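Long-range contact in protein Diedel (Drosophila melanogaster, PDB 3ZZO), which acts as a secreted cytokine that promotes survival of Sindbis virus infection by suppressing the immune deficiency pathway and limits intestinal stem cell proliferation after bacterial infection: residues 1-13 with 55-69. Residues are numbered along the deposited sequence; the frame is centred on the assembly and turned at random. Where two conformers were deposited one is given.
With EDO (1,2-ethanediol), chain C.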
# COMPACT_ATOMS: atom_id res chain seq x y z
N GLU A 1 18.42 -6.41 3.15
CA GLU A 1 17.17 -7.09 2.80
C GLU A 1 16.56 -6.41 1.59
O GLU A 1 17.13 -5.45 1.07
CB GLU A 1 16.20 -7.18 3.97
CG GLU A 1 15.59 -5.87 4.41
CD GLU A 1 14.52 -6.01 5.46
OE1 GLU A 1 14.03 -7.10 5.72
OE2 GLU A 1 14.15 -4.93 6.04
N CYS A 2 15.46 -6.93 1.14
CA CYS A 2 14.81 -6.44 -0.06
C CYS A 2 13.48 -5.78 0.30
O CYS A 2 12.78 -6.21 1.21
CB CYS A 2 14.67 -7.58 -1.05
SG CYS A 2 16.25 -8.34 -1.42
N CYS A 3 13.13 -4.75 -0.45
CA CYS A 3 11.89 -4.02 -0.25
C CYS A 3 10.92 -4.35 -1.35
O CYS A 3 10.24 -3.49 -1.92
CB CYS A 3 12.14 -2.52 -0.10
SG CYS A 3 13.37 -2.12 1.14
N THR A 4 10.78 -5.64 -1.59
CA THR A 4 9.95 -6.18 -2.63
C THR A 4 8.53 -6.54 -2.15
O THR A 4 7.66 -6.74 -2.96
CB THR A 4 10.63 -7.43 -3.22
OG1 THR A 4 11.13 -8.24 -2.13
CG2 THR A 4 11.77 -7.05 -4.16
N SER A 5 8.32 -6.60 -0.84
CA SER A 5 6.99 -6.88 -0.31
C SER A 5 6.08 -5.66 -0.48
O SER A 5 6.53 -4.53 -0.30
CB SER A 5 7.04 -7.28 1.17
OG SER A 5 7.71 -8.51 1.31
N ARG A 6 4.83 -5.93 -0.85
CA ARG A 6 3.80 -4.90 -0.93
C ARG A 6 2.45 -5.56 -0.71
O ARG A 6 2.38 -6.80 -0.61
CB ARG A 6 3.88 -4.11 -2.21
CG ARG A 6 3.67 -4.87 -3.48
CD ARG A 6 4.30 -4.21 -4.73
NE ARG A 6 4.12 -4.99 -5.91
CZ ARG A 6 4.02 -4.45 -7.10
NH1 ARG A 6 4.02 -3.10 -7.29
NH2 ARG A 6 3.83 -5.24 -8.13
N GLU A 7 1.39 -4.79 -0.56
CA GLU A 7 0.05 -5.35 -0.43
C GLU A 7 -0.87 -4.71 -1.43
O GLU A 7 -0.84 -3.50 -1.65
CB GLU A 7 -0.55 -5.17 0.97
CG GLU A 7 0.01 -6.09 2.01
CD GLU A 7 -0.63 -5.91 3.35
OE1 GLU A 7 -1.25 -4.88 3.63
OE2 GLU A 7 -0.46 -6.86 4.19
N LEU A 8 -1.72 -5.52 -2.01
CA LEU A 8 -2.85 -5.09 -2.83
C LEU A 8 -4.07 -5.03 -1.95
O LEU A 8 -4.47 -6.06 -1.38
CB LEU A 8 -3.12 -6.14 -3.94
CG LEU A 8 -1.95 -6.58 -4.88
CD1 LEU A 8 -2.28 -7.89 -5.58
CD2 LEU A 8 -1.61 -5.47 -5.85
N VAL A 9 -4.68 -3.87 -1.79
CA VAL A 9 -5.80 -3.68 -0.91
C VAL A 9 -7.01 -3.21 -1.68
O VAL A 9 -6.93 -2.24 -2.45
CB VAL A 9 -5.46 -2.65 0.18
CG1 VAL A 9 -6.63 -2.46 1.16
CG2 VAL A 9 -4.19 -3.02 0.93
N GLU A 10 -8.13 -3.91 -1.51
CA GLU A 10 -9.42 -3.46 -2.05
C GLU A 10 -10.27 -3.02 -0.87
O GLU A 10 -10.30 -3.68 0.17
CB GLU A 10 -10.14 -4.59 -2.80
CG GLU A 10 -9.42 -5.04 -4.02
CD GLU A 10 -10.23 -6.09 -4.80
OE1 GLU A 10 -11.43 -6.35 -4.53
OE2 GLU A 10 -9.61 -6.74 -5.69
N PHE A 11 -10.95 -1.90 -1.03
CA PHE A 11 -11.67 -1.32 0.10
C PHE A 11 -12.77 -0.40 -0.40
O PHE A 11 -12.74 0.06 -1.55
CB PHE A 11 -10.70 -0.53 0.99
CG PHE A 11 -10.03 0.65 0.31
CD1 PHE A 11 -8.90 0.47 -0.49
CD2 PHE A 11 -10.54 1.93 0.46
CE1 PHE A 11 -8.34 1.55 -1.14
CE2 PHE A 11 -9.96 3.02 -0.20
CZ PHE A 11 -8.86 2.82 -0.99
N LYS A 12 -13.69 -0.08 0.47
CA LYS A 12 -14.69 0.96 0.24
C LYS A 12 -14.43 2.08 1.24
O LYS A 12 -13.62 1.94 2.15
CB LYS A 12 -16.10 0.40 0.31
CG LYS A 12 -16.43 -0.42 -0.92
CD LYS A 12 -17.79 -1.15 -0.87
CE LYS A 12 -18.04 -1.97 -2.15
NZ LYS A 12 -19.22 -2.84 -2.00
N MET A 13 -15.06 3.22 1.01
CA MET A 13 -14.81 4.43 1.80
C MET A 13 -16.14 5.03 2.23
O MET A 13 -17.03 5.22 1.41
CB MET A 13 -14.09 5.49 0.91
CG MET A 13 -12.74 5.03 0.44
SD MET A 13 -11.94 6.24 -0.60
CE MET A 13 -11.42 7.43 0.64
N PHE A 55 18.01 -5.39 -7.77
CA PHE A 55 17.08 -6.41 -7.33
C PHE A 55 15.95 -5.93 -6.43
O PHE A 55 15.10 -6.73 -6.00
CB PHE A 55 17.86 -7.51 -6.55
CG PHE A 55 19.04 -8.10 -7.28
CD1 PHE A 55 18.81 -8.72 -8.47
CD2 PHE A 55 20.35 -7.96 -6.83
CE1 PHE A 55 19.91 -9.26 -9.23
CE2 PHE A 55 21.42 -8.48 -7.54
CZ PHE A 55 21.20 -9.10 -8.74
N GLY A 56 15.93 -4.63 -6.12
CA GLY A 56 14.99 -4.12 -5.15
C GLY A 56 15.46 -4.23 -3.72
O GLY A 56 14.62 -4.23 -2.80
N CYS A 57 16.78 -4.30 -3.55
CA CYS A 57 17.37 -4.58 -2.24
C CYS A 57 18.40 -3.51 -1.88
O CYS A 57 18.76 -2.64 -2.68
CB CYS A 57 18.03 -5.94 -2.26
SG CYS A 57 16.99 -7.27 -2.96
N ASN A 58 18.86 -3.59 -0.65
CA ASN A 58 19.85 -2.65 -0.15
C ASN A 58 19.44 -1.19 -0.42
O ASN A 58 20.23 -0.35 -0.86
CB ASN A 58 21.22 -2.93 -0.75
CG ASN A 58 21.91 -4.13 -0.15
OD1 ASN A 58 22.83 -4.66 -0.76
ND2 ASN A 58 21.55 -4.51 1.06
N CYS A 59 18.17 -0.91 -0.13
CA CYS A 59 17.61 0.39 -0.43
C CYS A 59 18.11 1.43 0.54
O CYS A 59 18.41 1.13 1.69
CB CYS A 59 16.08 0.31 -0.37
SG CYS A 59 15.32 -1.00 -1.35
N ASP A 60 18.18 2.66 0.08
CA ASP A 60 18.59 3.76 0.93
C ASP A 60 17.59 3.85 2.08
O ASP A 60 16.39 4.04 1.86
CB ASP A 60 18.54 5.11 0.20
CG ASP A 60 19.47 5.26 -0.99
OD1 ASP A 60 20.16 4.34 -1.42
OD2 ASP A 60 19.49 6.39 -1.55
N GLY A 61 18.08 3.74 3.31
CA GLY A 61 17.22 3.80 4.49
C GLY A 61 16.42 2.55 4.74
O GLY A 61 15.52 2.57 5.58
N GLY A 62 16.76 1.46 4.08
CA GLY A 62 15.97 0.25 4.18
C GLY A 62 14.58 0.44 3.61
O GLY A 62 14.36 1.32 2.76
N CYS A 63 13.64 -0.34 4.10
CA CYS A 63 12.29 -0.30 3.59
C CYS A 63 11.42 0.63 4.38
O CYS A 63 11.63 0.89 5.58
CB CYS A 63 11.66 -1.69 3.59
SG CYS A 63 12.65 -2.99 2.84
N LEU A 64 10.40 1.16 3.73
CA LEU A 64 9.33 1.83 4.45
C LEU A 64 8.78 0.91 5.52
O LEU A 64 8.70 -0.30 5.31
CB LEU A 64 8.24 2.30 3.49
CG LEU A 64 8.72 3.43 2.55
CD1 LEU A 64 7.79 3.56 1.36
CD2 LEU A 64 8.81 4.77 3.30
N SER A 65 8.45 1.46 6.67
CA SER A 65 8.06 0.65 7.83
C SER A 65 6.66 0.99 8.31
O SER A 65 6.17 2.08 8.14
CB SER A 65 9.07 0.86 8.98
OG SER A 65 9.03 2.22 9.42
N GLY A 66 6.05 0.01 8.97
CA GLY A 66 4.74 0.17 9.56
C GLY A 66 3.95 -1.11 9.53
O GLY A 66 4.50 -2.18 9.28
N ASP A 67 2.65 -1.01 9.75
CA ASP A 67 1.80 -2.20 9.86
C ASP A 67 0.80 -2.35 8.71
O ASP A 67 -0.28 -2.91 8.89
CB ASP A 67 1.30 -2.44 11.25
CG ASP A 67 0.42 -1.40 11.73
OD1 ASP A 67 0.53 -0.20 11.32
OD2 ASP A 67 -0.38 -1.65 12.68
N TRP A 68 1.21 -1.95 7.51
CA TRP A 68 0.60 -2.47 6.29
C TRP A 68 -0.85 -1.99 6.16
O TRP A 68 -1.12 -0.81 6.39
CB TRP A 68 0.77 -4.01 6.18
CG TRP A 68 2.20 -4.40 5.97
CD1 TRP A 68 3.09 -4.92 6.88
CD2 TRP A 68 2.88 -4.33 4.73
NE1 TRP A 68 4.28 -5.15 6.25
CE2 TRP A 68 4.19 -4.79 4.93
CE3 TRP A 68 2.52 -3.86 3.46
CZ2 TRP A 68 5.13 -4.83 3.90
CZ3 TRP A 68 3.45 -3.88 2.44
CH2 TRP A 68 4.74 -4.34 2.67
N SER A 69 -1.78 -2.87 5.81
CA SER A 69 -3.16 -2.46 5.59
C SER A 69 -3.75 -1.81 6.84
O SER A 69 -4.62 -0.94 6.75
CB SER A 69 -4.01 -3.61 5.10
OG SER A 69 -3.99 -4.71 6.03
C1 EDO C . -8.12 -5.22 7.96
O1 EDO C . -7.91 -6.47 7.46
C2 EDO C . -7.04 -4.25 7.43
O2 EDO C . -5.81 -4.57 7.85
O HOH W 1 16.58 -2.50 1.71
O HOH W 2 14.38 -2.14 6.24
O HOH W 3 -1.79 -6.34 6.30
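The indole of Trp68 meets residues 5-7 through its six-membered ring: Ser5 O lies at the edge in the ring plane, 3.5 Å from CH2, while Arg6 CA and Glu7 CG approach CZ3 and CE3 obliquely. The Glu7 carboxylate lies across the indole, its plane turned 43° from that of the ring and its CD near CB and CE3. With CG beside the backbone N (chi1 -75°) and the chain extended beyond it, Glu7 brings OE1 to 3.0 Å from Ser69 N, a weak, bent bond at the first turn of helix 69-75. Its other oxygen, OE2, accepts a bond from a water that also hydrogen-bonds Ser69 OG. This end of the contact fits the ferredoxin-like subdomain SD1, where a helix covers an antiparallel sheet; the cystine-rich end probably belongs to SD2, loops connected by four disulfide bridges. Cys2 and Cys57 are joined there by a right-handed disulfide, Cys3 and Cys63 by a left-handed one. Cys3 SG also packs 3.4 Å from Cys59 SG, itself bonded to Cys52. Two fairly straight backbone bonds flank the first disulfide, Cys3 N to Gly56 O at 2.8 Å and Asn58 N to Glu1 O at 3.1 Å. Separate waters link Glu1 O to Cys59 N and Glu1 OE2 to Cys63 N.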